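Local coordinates for laminin subunit ALPHA-1 (Mus musculus, PDB 2JD4), which forms part of the basement membrane protein laminin-111 and probably helps anchor it to cell surfaces through its metal-binding LG4-5 domain pair, at residues Tyr61-Gln66 with Asp70-Gln75; His82-Phe85 with Gly90-Lys93; Gly249-Ile252 with Val257-His260; Gly327-His332 with Asn336-Arg341; Asp363-Phe368 with Phe374-Pro379. The protein carries 4 engineered substitutions. All blocks are in the same frame, centred on the assembly; numbering follows the deposited sequence.

Overall arrangement
Interactions 1 and 2 touch and share one sheet of the first laminin G domain: strands 71-77 and 80-86 are neighbours, joined by Thr73 N to Met84 O at 2.9 Å. Interaction 1 is buried and runs to a magnesium ion; interaction 2, at edge strand 91-95, is only partly buried and lays Met84, Arg91 and Lys93 on its more open face. Interactions 3 and 4, with centres about 46 and 43 Å from that of interaction 1, belong to the second domain. There a buried hairpin lends Glu251 to the partly buried loop of interaction 4, otherwise held by a tyrosine, a leucine and waters. Interaction 5, buried and nearest the chain's centre, fastens two turns through one aspartate oxygen.

Interaction 1: Tyr61-Gln66 with Asp70-Gln75; sequences YYVAHQ and DYATLQ. With MG (magnesium ion), chain C.
The antiparallel hairpin of strands 58-64 and 71-77, part of the beta-sandwich of the first laminin G domain, sets Tyr61-Ala64 against Tyr71-Leu74 and leads at its turn end to a magnesium site. Tyr61 O is gripped twice, by Leu74 N at 3.1 Å and by the hydroxyl Thr73 OG1 at 3.0 Å. With CG between its own N and carbonyl carbon (chi1 81°), the Tyr61 ring swings back across the neighbouring strand, and Leu74 CB sits over one face toward the rim, 3.6 Å from Tyr61 CE2. Its hydroxyl reaches on to Thr110. On the same face of the sheet Val63 CG2 presses on Ala72 CB at 3.5 Å, a snug fit above a hydrogen-bonded pair whose two N-H...O bonds link Val63 and Ala72. The last rung is His65 N to Asp70 O at 2.9 Å, a nearly straight bond (168° at the hydrogen). Just beyond it, Asp70 OD2 binds magnesium at 2.3 Å, while Asp70 OD1 accepts a 2.6 Å hydrogen bond from water 1, itself a ligand of the ion. Leu87 O, Thr137 O, Asp139 and water 2 complete the shell. Both carboxylate oxygens are therefore occupied, one by the metal and one by a metal-bound water. That fixes the carboxylate's rotation, and the backbone bond at Asp70 O ties the metal ligand directly to the end of the hairpin ladder.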
# COMPACT_ATOMS: atom_id res chain seq x y z
N TYR A 61 -0.44 -10.74 12.61
CA TYR A 61 -0.96 -12.09 12.88
C TYR A 61 -2.16 -12.04 13.82
O TYR A 61 -2.30 -11.10 14.61
CB TYR A 61 0.12 -13.05 13.43
CG TYR A 61 0.46 -12.96 14.90
CD1 TYR A 61 -0.45 -13.35 15.88
CD2 TYR A 61 1.73 -12.55 15.31
CE1 TYR A 61 -0.11 -13.33 17.23
CE2 TYR A 61 2.08 -12.53 16.66
CZ TYR A 61 1.15 -12.92 17.61
OH TYR A 61 1.49 -12.90 18.95
N TYR A 62 -3.01 -13.06 13.72
CA TYR A 62 -4.22 -13.15 14.52
C TYR A 62 -4.64 -14.60 14.77
O TYR A 62 -4.54 -15.45 13.88
CB TYR A 62 -5.34 -12.40 13.80
CG TYR A 62 -6.73 -12.52 14.39
CD1 TYR A 62 -7.11 -11.73 15.48
CD2 TYR A 62 -7.66 -13.38 13.84
CE1 TYR A 62 -8.40 -11.81 15.99
CE2 TYR A 62 -8.96 -13.47 14.35
CZ TYR A 62 -9.32 -12.68 15.42
OH TYR A 62 -10.60 -12.76 15.92
N VAL A 63 -5.08 -14.88 16.00
CA VAL A 63 -5.58 -16.20 16.39
C VAL A 63 -6.77 -15.91 17.30
O VAL A 63 -6.76 -14.94 18.05
CB VAL A 63 -4.54 -17.05 17.17
CG1 VAL A 63 -3.42 -17.48 16.24
CG2 VAL A 63 -4.00 -16.26 18.35
N ALA A 64 -7.81 -16.74 17.22
CA ALA A 64 -8.98 -16.50 18.04
C ALA A 64 -9.90 -17.69 18.17
O ALA A 64 -9.88 -18.62 17.36
CB ALA A 64 -9.76 -15.32 17.48
N HIS A 65 -10.73 -17.64 19.22
CA HIS A 65 -11.69 -18.69 19.47
C HIS A 65 -12.75 -18.54 18.40
O HIS A 65 -12.87 -17.47 17.77
CB HIS A 65 -12.29 -18.50 20.87
CG HIS A 65 -13.20 -19.60 21.29
ND1 HIS A 65 -14.47 -19.76 20.78
CD2 HIS A 65 -13.02 -20.62 22.17
CE1 HIS A 65 -15.03 -20.82 21.32
NE2 HIS A 65 -14.17 -21.37 22.17
N GLN A 66 -13.52 -19.59 18.17
CA GLN A 66 -14.58 -19.55 17.17
C GLN A 66 -15.58 -18.44 17.50
O GLN A 66 -16.09 -17.78 16.60
CB GLN A 66 -15.31 -20.90 17.12
CG GLN A 66 -16.45 -20.96 16.11
CD GLN A 66 -15.97 -20.93 14.67
OE1 GLN A 66 -16.78 -21.00 13.74
NE2 GLN A 66 -14.66 -20.81 14.48
N ASP A 70 -11.91 -15.22 22.97
CA ASP A 70 -10.49 -15.35 23.28
C ASP A 70 -9.75 -14.97 21.99
O ASP A 70 -10.20 -15.32 20.90
CB ASP A 70 -10.13 -16.80 23.63
CG ASP A 70 -10.58 -17.21 25.02
OD1 ASP A 70 -11.77 -17.04 25.33
OD2 ASP A 70 -9.73 -17.71 25.79
N TYR A 71 -8.63 -14.26 22.11
CA TYR A 71 -7.86 -13.89 20.93
C TYR A 71 -6.47 -13.37 21.27
O TYR A 71 -6.17 -13.11 22.43
CB TYR A 71 -8.61 -12.82 20.11
CG TYR A 71 -8.76 -11.49 20.82
CD1 TYR A 71 -7.66 -10.64 20.98
CD2 TYR A 71 -9.98 -11.09 21.35
CE1 TYR A 71 -7.78 -9.43 21.68
CE2 TYR A 71 -10.11 -9.89 22.05
CZ TYR A 71 -9.01 -9.06 22.21
OH TYR A 71 -9.12 -7.89 22.92
N ALA A 72 -5.64 -13.26 20.24
CA ALA A 72 -4.28 -12.74 20.38
C ALA A 72 -3.92 -12.15 19.02
O ALA A 72 -4.18 -12.78 17.99
CB ALA A 72 -3.31 -13.85 20.75
N THR A 73 -3.33 -10.96 19.01
CA THR A 73 -2.97 -10.32 17.76
C THR A 73 -1.76 -9.39 17.88
O THR A 73 -1.43 -8.91 18.98
CB THR A 73 -4.17 -9.51 17.20
OG1 THR A 73 -3.82 -8.91 15.95
CG2 THR A 73 -4.58 -8.41 18.18
N LEU A 74 -1.08 -9.17 16.76
CA LEU A 74 0.07 -8.28 16.67
C LEU A 74 -0.26 -7.36 15.50
O LEU A 74 -0.45 -7.82 14.37
CB LEU A 74 1.36 -9.05 16.38
CG LEU A 74 2.60 -8.18 16.13
CD1 LEU A 74 2.99 -7.46 17.41
CD2 LEU A 74 3.77 -9.02 15.64
N GLN A 75 -0.33 -6.06 15.77
CA GLN A 75 -0.66 -5.07 14.75
C GLN A 75 0.34 -3.93 14.75
O GLN A 75 0.97 -3.63 15.77
CB GLN A 75 -2.06 -4.49 15.02
CG GLN A 75 -3.19 -5.51 14.97
CD GLN A 75 -4.43 -5.04 15.72
OE1 GLN A 75 -4.36 -4.77 16.92
NE2 GLN A 75 -5.56 -4.96 15.03
MG MG C . -9.84 -18.54 27.89
O HOH W 1 -12.16 -18.32 27.59
O HOH W 2 -10.00 -19.11 30.06

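Interaction 2: His82-Phe85 with Gly90-Lys93; sequences HFMF and GRTK
Phe85 O takes the shortest polar bond here, from Thr92 N at 2.9 Å and almost straight at 173°; Phe85 N returns one to Thr92 O at 3.1 Å. This hydrogen-bonded pair joins strands 80-86 and 91-95, a beta hairpin at the margin of a laminin G sheet, with 91-95 as one of the sheet's two outermost strands. On the inward side Thr92 CB rests over a face of the Phe85 ring, a CH-pi contact with CB 3.6 Å from Phe85 CZ. Phe85 CG stands between the backbone N and carbonyl carbon (chi1 57°), which lays the side chain alongside that of Thr92. Tyr112 meets the same ring, and Thr92 OG1 bonds to Val132 N. With an alanine in place of Phe85, Thr92 CB would probably lose the ring face it rests on, and Tyr112 a ring partner. On the other side of the sheet Met84 passes obliquely against Arg91, its SD 3.3 Å from Arg91 CD, while the guanidinium continues to Tyr71 OH. Met84 CE then turns to lie beside the extended lysine, 3.7 Å from Lys93 CE. Lys93 CE also reaches the His82 ring, 3.8 Å from ND1 of His82, which is itself bonded to Ser95 OG.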
# COMPACT_ATOMS: atom_id res chain seq x y z
N HIS A 82 2.14 -3.22 18.47
CA HIS A 82 1.21 -3.41 19.59
C HIS A 82 0.80 -4.89 19.64
O HIS A 82 0.32 -5.44 18.65
CB HIS A 82 -0.03 -2.54 19.40
CG HIS A 82 0.26 -1.08 19.32
ND1 HIS A 82 0.42 -0.29 20.43
CD2 HIS A 82 0.47 -0.27 18.25
CE1 HIS A 82 0.71 0.95 20.06
NE2 HIS A 82 0.75 0.99 18.74
N PHE A 83 0.98 -5.51 20.81
CA PHE A 83 0.64 -6.92 21.04
C PHE A 83 -0.45 -6.99 22.10
O PHE A 83 -0.26 -6.48 23.21
CB PHE A 83 1.90 -7.67 21.51
CG PHE A 83 1.65 -9.06 22.06
CD1 PHE A 83 0.83 -9.97 21.39
CD2 PHE A 83 2.27 -9.47 23.24
CE1 PHE A 83 0.65 -11.28 21.88
CE2 PHE A 83 2.09 -10.77 23.74
CZ PHE A 83 1.28 -11.67 23.06
N MET A 84 -1.57 -7.62 21.78
CA MET A 84 -2.65 -7.74 22.76
C MET A 84 -3.42 -9.06 22.65
O MET A 84 -3.51 -9.66 21.57
CB MET A 84 -3.62 -6.56 22.64
CG MET A 84 -4.57 -6.62 21.46
SD MET A 84 -5.77 -5.24 21.49
CE MET A 84 -4.76 -3.89 20.89
N PHE A 85 -3.97 -9.49 23.77
CA PHE A 85 -4.74 -10.73 23.81
C PHE A 85 -5.77 -10.66 24.94
O PHE A 85 -5.65 -9.83 25.84
CB PHE A 85 -3.80 -11.93 24.04
CG PHE A 85 -2.96 -11.82 25.28
CD1 PHE A 85 -3.45 -12.22 26.52
CD2 PHE A 85 -1.68 -11.28 25.22
CE1 PHE A 85 -2.68 -12.10 27.68
CE2 PHE A 85 -0.90 -11.15 26.37
CZ PHE A 85 -1.40 -11.56 27.60
N GLY A 90 -10.86 -10.26 30.05
CA GLY A 90 -10.13 -9.01 30.10
C GLY A 90 -8.99 -8.98 29.11
O GLY A 90 -8.42 -10.02 28.78
N ARG A 91 -8.64 -7.79 28.64
CA ARG A 91 -7.57 -7.63 27.67
C ARG A 91 -6.25 -7.15 28.27
O ARG A 91 -6.22 -6.27 29.14
CB ARG A 91 -8.02 -6.67 26.56
CG ARG A 91 -6.96 -6.38 25.50
CD ARG A 91 -7.59 -5.91 24.20
NE ARG A 91 -8.10 -4.55 24.30
CZ ARG A 91 -9.17 -4.10 23.66
NH1 ARG A 91 -9.88 -4.89 22.88
NH2 ARG A 91 -9.54 -2.83 23.82
N THR A 92 -5.15 -7.73 27.80
CA THR A 92 -3.82 -7.34 28.23
C THR A 92 -3.16 -6.75 26.99
O THR A 92 -3.27 -7.31 25.90
CB THR A 92 -2.99 -8.55 28.72
OG1 THR A 92 -3.63 -9.16 29.85
CG2 THR A 92 -1.60 -8.11 29.14
N LYS A 93 -2.48 -5.61 27.13
CA LYS A 93 -1.83 -4.98 25.98
C LYS A 93 -0.38 -4.59 26.25
O LYS A 93 -0.05 -4.15 27.35
CB LYS A 93 -2.62 -3.75 25.54
CG LYS A 93 -2.04 -3.03 24.33
CD LYS A 93 -3.03 -2.01 23.78
CE LYS A 93 -2.52 -1.39 22.49
NZ LYS A 93 -3.55 -0.53 21.84

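Interaction 3: Gly249-Ile252 with Val257-His260; sequences GLEI and VLFH
Glu251 reaches across a laminin G hairpin to His260, two residues past its direct partner Leu258. At CB the chain turns into the position between backbone N and carbonyl carbon (chi1 42°), which throws it over the neighbouring strand instead of along its own. Glu251 CG then passes Leu258 O at 4.1 Å, and Glu251 CD comes within 3.9 Å of His260 NE2. At the tip, Glu251 OE2 accepts a hydrogen bond from His260 NE2 at 2.9 Å. The donor lies above the carboxylate plane, whereas OE2 sits close to the plane of the imidazole; the two flat groups are turned 76° against each other. OE2 also grazes Leu258 CD1 and takes a second bond from Ser339 OG, and OE1 receives Ser340 N. This buried carboxylate is thus met by three donors, which would probably help it keep its negative charge. Thr269 OG1 bonds to His260 ND1, so the imidazole is held at both nitrogens. In the backbone, Gly249 pairs with His260 through two 2.9 Å bonds, Gly249 N to His260 O and His260 N to Gly249 O. The opposite face is apolar: Leu250 CD1 packs on Phe259 CD1 at 3.8 Å. These residues reach strand 286-293 across the sandwich, while strands 235-241 and 267-272 continue the sheet on either side, and the Glu251 face lies under the loop carrying Leu338.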
# COMPACT_ATOMS: atom_id res chain seq x y z
N GLY A 249 -7.23 14.88 -16.13
CA GLY A 249 -6.23 13.85 -16.39
C GLY A 249 -4.80 14.31 -16.17
O GLY A 249 -4.49 15.49 -16.33
N LEU A 250 -3.94 13.37 -15.80
CA LEU A 250 -2.52 13.64 -15.55
C LEU A 250 -1.77 12.52 -16.29
O LEU A 250 -2.03 11.34 -16.05
CB LEU A 250 -2.23 13.57 -14.05
CG LEU A 250 -1.03 14.35 -13.49
CD1 LEU A 250 -1.26 15.84 -13.68
CD2 LEU A 250 -0.87 14.03 -12.01
N GLU A 251 -0.84 12.89 -17.17
CA GLU A 251 -0.10 11.90 -17.94
C GLU A 251 1.27 12.37 -18.39
O GLU A 251 1.55 13.57 -18.42
CB GLU A 251 -0.92 11.50 -19.18
CG GLU A 251 -1.58 12.69 -19.87
CD GLU A 251 -2.26 12.35 -21.20
OE1 GLU A 251 -2.70 11.20 -21.40
OE2 GLU A 251 -2.36 13.26 -22.05
N ILE A 252 2.13 11.41 -18.72
CA ILE A 252 3.47 11.68 -19.20
C ILE A 252 3.48 11.29 -20.68
O ILE A 252 3.24 10.13 -21.02
CB ILE A 252 4.54 10.82 -18.46
CG1 ILE A 252 4.52 11.13 -16.96
CG2 ILE A 252 5.91 11.09 -19.03
CD1 ILE A 252 5.54 10.34 -16.16
N VAL A 257 5.03 16.34 -18.80
CA VAL A 257 3.89 16.07 -17.95
C VAL A 257 2.75 17.00 -18.36
O VAL A 257 2.94 18.22 -18.47
CB VAL A 257 4.22 16.28 -16.46
CG1 VAL A 257 2.99 16.06 -15.60
CG2 VAL A 257 5.32 15.31 -16.03
N LEU A 258 1.57 16.42 -18.58
CA LEU A 258 0.39 17.18 -18.98
C LEU A 258 -0.73 17.03 -17.96
O LEU A 258 -1.00 15.93 -17.47
CB LEU A 258 -0.12 16.71 -20.34
CG LEU A 258 0.90 16.58 -21.48
CD1 LEU A 258 0.19 16.11 -22.74
CD2 LEU A 258 1.58 17.92 -21.71
N PHE A 259 -1.38 18.15 -17.65
CA PHE A 259 -2.49 18.20 -16.71
C PHE A 259 -3.67 18.80 -17.48
O PHE A 259 -3.69 20.00 -17.74
CB PHE A 259 -2.10 19.08 -15.51
CG PHE A 259 -3.20 19.28 -14.50
CD1 PHE A 259 -4.11 18.27 -14.22
CD2 PHE A 259 -3.28 20.47 -13.78
CE1 PHE A 259 -5.09 18.44 -13.23
CE2 PHE A 259 -4.25 20.65 -12.80
CZ PHE A 259 -5.15 19.64 -12.52
N HIS A 260 -4.62 17.95 -17.86
CA HIS A 260 -5.80 18.39 -18.62
C HIS A 260 -7.01 18.52 -17.72
O HIS A 260 -7.20 17.75 -16.78
CB HIS A 260 -6.16 17.37 -19.71
CG HIS A 260 -5.03 16.99 -20.60
ND1 HIS A 260 -4.45 17.86 -21.49
CD2 HIS A 260 -4.37 15.81 -20.74
CE1 HIS A 260 -3.49 17.24 -22.15
NE2 HIS A 260 -3.42 15.99 -21.71

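Interaction 4: Gly327-His332 with Asn336-Arg341; sequences GGYPAH and NSLSSR. Engineered in segment 336-341: Ser337 (natural residue Cys).
The side chains of Tyr329 and Arg341 cross at about a right angle, and the planes of ring and guanidinium are 54° apart. Ser340 O and water 5 lie at the edge of the tyrosine ring, and Leu338 CD1 approaches obliquely, 3.7 Å from Tyr329 CE2. Over one face of the guanidinium stands Tyr329 OH at 4.2 Å from the plane; at the edge water 5 accepts from Arg341 NH1 at 2.9 Å and donates to Ala331 O. The two segments are parts of one long loop between strands 322-326 and 347-353 of the second laminin G domain, and Tyr329 bridges it. Its CG lies between backbone N and carbonyl carbon (chi1 59°), which carries the ring across to the other limb. There Tyr329 OH donates to Ser340 O at 2.7 Å, from above the carbonyl plane. Tyr329 OH also accepts from water 4 at 2.7 Å, and that water donates to Leu338 O. A phenylalanine here would probably keep the packing on Leu338 but leave Ser340 O without this donor and water 4 without one of its acceptors. Near the backbone, water 3 accepts from Tyr329 N and donates to Arg341 O at 2.9 Å. No strand pairing joins these limbs; the tyrosine hydroxyl, both donor and acceptor, three bridging waters and the packing of Leu338 join them, so the loop's shape probably owes something to bound water.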
# COMPACT_ATOMS: atom_id res chain seq x y z
N GLY A 327 -2.44 4.95 -13.21
CA GLY A 327 -1.48 4.23 -14.02
C GLY A 327 -1.95 3.72 -15.37
O GLY A 327 -1.18 3.06 -16.09
N GLY A 328 -3.20 4.01 -15.73
CA GLY A 328 -3.74 3.55 -17.01
C GLY A 328 -5.24 3.32 -16.93
O GLY A 328 -5.89 3.74 -15.97
N TYR A 329 -5.81 2.67 -17.94
CA TYR A 329 -7.24 2.39 -17.97
C TYR A 329 -7.61 1.48 -19.13
O TYR A 329 -7.00 1.54 -20.20
CB TYR A 329 -8.04 3.71 -18.05
CG TYR A 329 -7.75 4.58 -19.26
CD1 TYR A 329 -8.62 4.59 -20.35
CD2 TYR A 329 -6.62 5.38 -19.31
CE1 TYR A 329 -8.36 5.39 -21.47
CE2 TYR A 329 -6.35 6.19 -20.42
CZ TYR A 329 -7.23 6.19 -21.49
OH TYR A 329 -6.97 6.98 -22.60
N PRO A 330 -8.63 0.61 -18.94
CA PRO A 330 -9.07 -0.31 -19.99
C PRO A 330 -9.80 0.40 -21.12
O PRO A 330 -10.37 1.48 -20.91
CB PRO A 330 -9.95 -1.30 -19.22
CG PRO A 330 -10.56 -0.44 -18.17
CD PRO A 330 -9.39 0.40 -17.70
N ALA A 331 -9.78 -0.20 -22.31
CA ALA A 331 -10.40 0.37 -23.51
C ALA A 331 -11.88 0.74 -23.43
O ALA A 331 -12.31 1.69 -24.09
CB ALA A 331 -10.19 -0.59 -24.69
N HIS A 332 -12.65 0.02 -22.63
CA HIS A 332 -14.08 0.31 -22.53
C HIS A 332 -14.40 1.50 -21.62
O HIS A 332 -15.55 1.94 -21.53
CB HIS A 332 -14.85 -0.92 -22.04
CG HIS A 332 -14.47 -1.39 -20.67
ND1 HIS A 332 -13.33 -2.13 -20.42
CD2 HIS A 332 -15.07 -1.20 -19.47
CE1 HIS A 332 -13.26 -2.39 -19.13
NE2 HIS A 332 -14.30 -1.84 -18.53
N ASN A 336 -12.09 11.39 -20.93
CA ASN A 336 -12.17 12.58 -21.76
C ASN A 336 -11.03 13.58 -21.62
O ASN A 336 -10.86 14.43 -22.50
CB ASN A 336 -13.51 13.29 -21.55
CG ASN A 336 -13.92 14.09 -22.76
OD1 ASN A 336 -13.78 13.63 -23.89
ND2 ASN A 336 -14.43 15.30 -22.54
N SER A 337 -10.27 13.50 -20.53
CA SER A 337 -9.15 14.42 -20.35
C SER A 337 -7.78 13.73 -20.30
O SER A 337 -6.91 14.09 -19.50
CB SER A 337 -9.37 15.30 -19.11
OG SER A 337 -10.45 16.21 -19.34
N LEU A 338 -7.62 12.73 -21.16
CA LEU A 338 -6.36 11.99 -21.30
C LEU A 338 -6.16 11.74 -22.79
O LEU A 338 -7.04 11.20 -23.45
CB LEU A 338 -6.42 10.65 -20.55
CG LEU A 338 -6.17 10.70 -19.04
CD1 LEU A 338 -6.30 9.30 -18.44
CD2 LEU A 338 -4.78 11.27 -18.76
N SER A 339 -5.02 12.16 -23.33
CA SER A 339 -4.76 11.93 -24.75
C SER A 339 -4.11 10.56 -24.95
O SER A 339 -4.27 9.92 -26.00
CB SER A 339 -3.86 13.03 -25.32
OG SER A 339 -2.58 13.05 -24.71
N SER A 340 -3.38 10.10 -23.94
CA SER A 340 -2.69 8.82 -24.01
C SER A 340 -3.50 7.67 -23.41
O SER A 340 -4.40 7.88 -22.60
CB SER A 340 -1.34 8.89 -23.30
OG SER A 340 -0.73 7.60 -23.26
N ARG A 341 -3.13 6.46 -23.82
CA ARG A 341 -3.76 5.23 -23.38
C ARG A 341 -2.70 4.25 -22.86
O ARG A 341 -3.01 3.14 -22.43
CB ARG A 341 -4.50 4.64 -24.59
CG ARG A 341 -5.45 3.51 -24.31
CD ARG A 341 -6.19 3.13 -25.60
NE ARG A 341 -7.12 4.16 -26.06
CZ ARG A 341 -8.35 4.34 -25.57
NH1 ARG A 341 -8.81 3.55 -24.61
NH2 ARG A 341 -9.14 5.28 -26.07
O HOH W 3 -3.71 1.82 -20.00
O HOH W 4 -8.59 8.74 -23.86
O HOH W 5 -11.41 4.44 -23.81

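Interaction 5: Asp363-Phe368 with Phe374-Pro379; sequences DLSRAF and FPHSCP
Asp363 extends its carboxylate with CG opposite the backbone N (chi1 179°), and His376 sends its ring to meet it with CG beside its own N (chi1 -56°). The motif is a His-carboxylate hydrogen bond linking two turns of the second laminin G domain: His376 NE2 donates to Asp363 OD1 at 2.8 Å, on the syn side though somewhat out of the carboxylate plane. The planes of ring and carboxylate are 57° apart. Asp363 OD1 also serves its own segment, accepting from Ser365 N at 3.1 Å in an Asx turn and from Ser365 OG at 2.7 Å, both from above the plane. Three donors on one oxygen pin the carboxylate at the start of the short 3-10 turn 364-366, and would probably stabilise its negative charge. His376 is presented by a type II beta turn, Phe374 to Ser377, and its backbone N bonds to Thr201 OG1. Beyond this turn Cys378 is tied to Cys347 by a disulfide. Beside the polar link, Pro375 packs on the 3-10 turn, its CB meeting Leu364 CB at 3.8 Å. The same Pro375 CB lies 3.7 Å from Ser365 N, the amide whose hydrogen goes to Asp363 OD1.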
# COMPACT_ATOMS: atom_id res chain seq x y z
N ASP A 363 -4.87 4.85 -0.89
CA ASP A 363 -4.21 3.57 -0.62
C ASP A 363 -4.55 2.62 -1.75
O ASP A 363 -5.66 2.10 -1.83
CB ASP A 363 -4.71 3.02 0.72
CG ASP A 363 -4.09 1.68 1.07
OD1 ASP A 363 -3.19 1.20 0.35
OD2 ASP A 363 -4.51 1.10 2.10
N LEU A 364 -3.58 2.38 -2.63
CA LEU A 364 -3.79 1.50 -3.78
C LEU A 364 -4.16 0.05 -3.42
O LEU A 364 -4.66 -0.69 -4.27
CB LEU A 364 -2.55 1.53 -4.68
CG LEU A 364 -2.24 2.91 -5.28
CD1 LEU A 364 -0.90 2.88 -5.99
CD2 LEU A 364 -3.34 3.30 -6.26
N SER A 365 -3.92 -0.36 -2.18
CA SER A 365 -4.27 -1.73 -1.80
C SER A 365 -5.80 -1.89 -1.72
O SER A 365 -6.31 -3.01 -1.63
CB SER A 365 -3.64 -2.10 -0.45
OG SER A 365 -4.15 -1.29 0.60
N ARG A 366 -6.51 -0.77 -1.77
CA ARG A 366 -7.98 -0.77 -1.69
C ARG A 366 -8.66 -0.74 -3.05
O ARG A 366 -9.88 -0.64 -3.13
CB ARG A 366 -8.46 0.44 -0.89
CG ARG A 366 -7.85 0.58 0.50
CD ARG A 366 -8.31 1.88 1.15
NE ARG A 366 -9.76 1.93 1.27
CZ ARG A 366 -10.45 3.04 1.56
NH1 ARG A 366 -9.81 4.18 1.77
NH2 ARG A 366 -11.77 2.99 1.65
N ALA A 367 -7.88 -0.82 -4.12
CA ALA A 367 -8.43 -0.80 -5.47
C ALA A 367 -9.49 -1.89 -5.65
O ALA A 367 -9.31 -3.00 -5.15
CB ALA A 367 -7.31 -0.98 -6.50
N PHE A 368 -10.58 -1.59 -6.34
CA PHE A 368 -11.62 -2.58 -6.57
C PHE A 368 -11.36 -3.38 -7.85
O PHE A 368 -11.94 -4.44 -8.06
CB PHE A 368 -13.01 -1.91 -6.60
CG PHE A 368 -13.21 -0.91 -7.72
CD1 PHE A 368 -13.61 -1.34 -8.99
CD2 PHE A 368 -13.04 0.45 -7.50
CE1 PHE A 368 -13.84 -0.42 -10.01
CE2 PHE A 368 -13.27 1.38 -8.51
CZ PHE A 368 -13.67 0.94 -9.78
N PHE A 374 1.19 -3.57 -8.22
CA PHE A 374 1.52 -4.23 -6.96
C PHE A 374 1.69 -3.21 -5.83
O PHE A 374 2.80 -2.82 -5.47
CB PHE A 374 2.80 -5.05 -7.17
CG PHE A 374 2.74 -5.94 -8.40
CD1 PHE A 374 2.98 -5.42 -9.67
CD2 PHE A 374 2.38 -7.28 -8.28
CE1 PHE A 374 2.86 -6.22 -10.80
CE2 PHE A 374 2.26 -8.09 -9.41
CZ PHE A 374 2.50 -7.56 -10.68
N PRO A 375 0.57 -2.77 -5.24
CA PRO A 375 0.59 -1.78 -4.15
C PRO A 375 1.57 -2.01 -3.02
O PRO A 375 1.60 -3.09 -2.42
CB PRO A 375 -0.87 -1.73 -3.68
CG PRO A 375 -1.44 -3.01 -4.13
CD PRO A 375 -0.79 -3.29 -5.45
N HIS A 376 2.36 -0.98 -2.75
CA HIS A 376 3.34 -0.96 -1.67
C HIS A 376 4.61 -1.78 -1.91
O HIS A 376 5.51 -1.77 -1.07
CB HIS A 376 2.67 -1.39 -0.35
CG HIS A 376 1.47 -0.55 0.00
ND1 HIS A 376 1.56 0.80 0.26
CD2 HIS A 376 0.16 -0.88 0.13
CE1 HIS A 376 0.35 1.27 0.53
NE2 HIS A 376 -0.51 0.28 0.46
N SER A 377 4.67 -2.48 -3.03
CA SER A 377 5.86 -3.27 -3.36
C SER A 377 6.54 -2.67 -4.59
O SER A 377 6.00 -2.74 -5.70
CB SER A 377 5.47 -4.73 -3.62
OG SER A 377 6.61 -5.54 -3.86
N CYS A 378 7.71 -2.05 -4.39
CA CYS A 378 8.49 -1.43 -5.47
C CYS A 378 9.93 -1.93 -5.38
O CYS A 378 10.57 -1.86 -4.32
CB CYS A 378 8.44 0.10 -5.33
SG CYS A 378 9.50 1.02 -6.51
N PRO A 379 10.47 -2.47 -6.50
CA PRO A 379 11.83 -3.01 -6.58
C PRO A 379 12.98 -2.02 -6.65
O PRO A 379 12.79 -0.85 -6.96
CB PRO A 379 11.76 -3.87 -7.83
CG PRO A 379 10.93 -3.02 -8.74
CD PRO A 379 9.80 -2.55 -7.81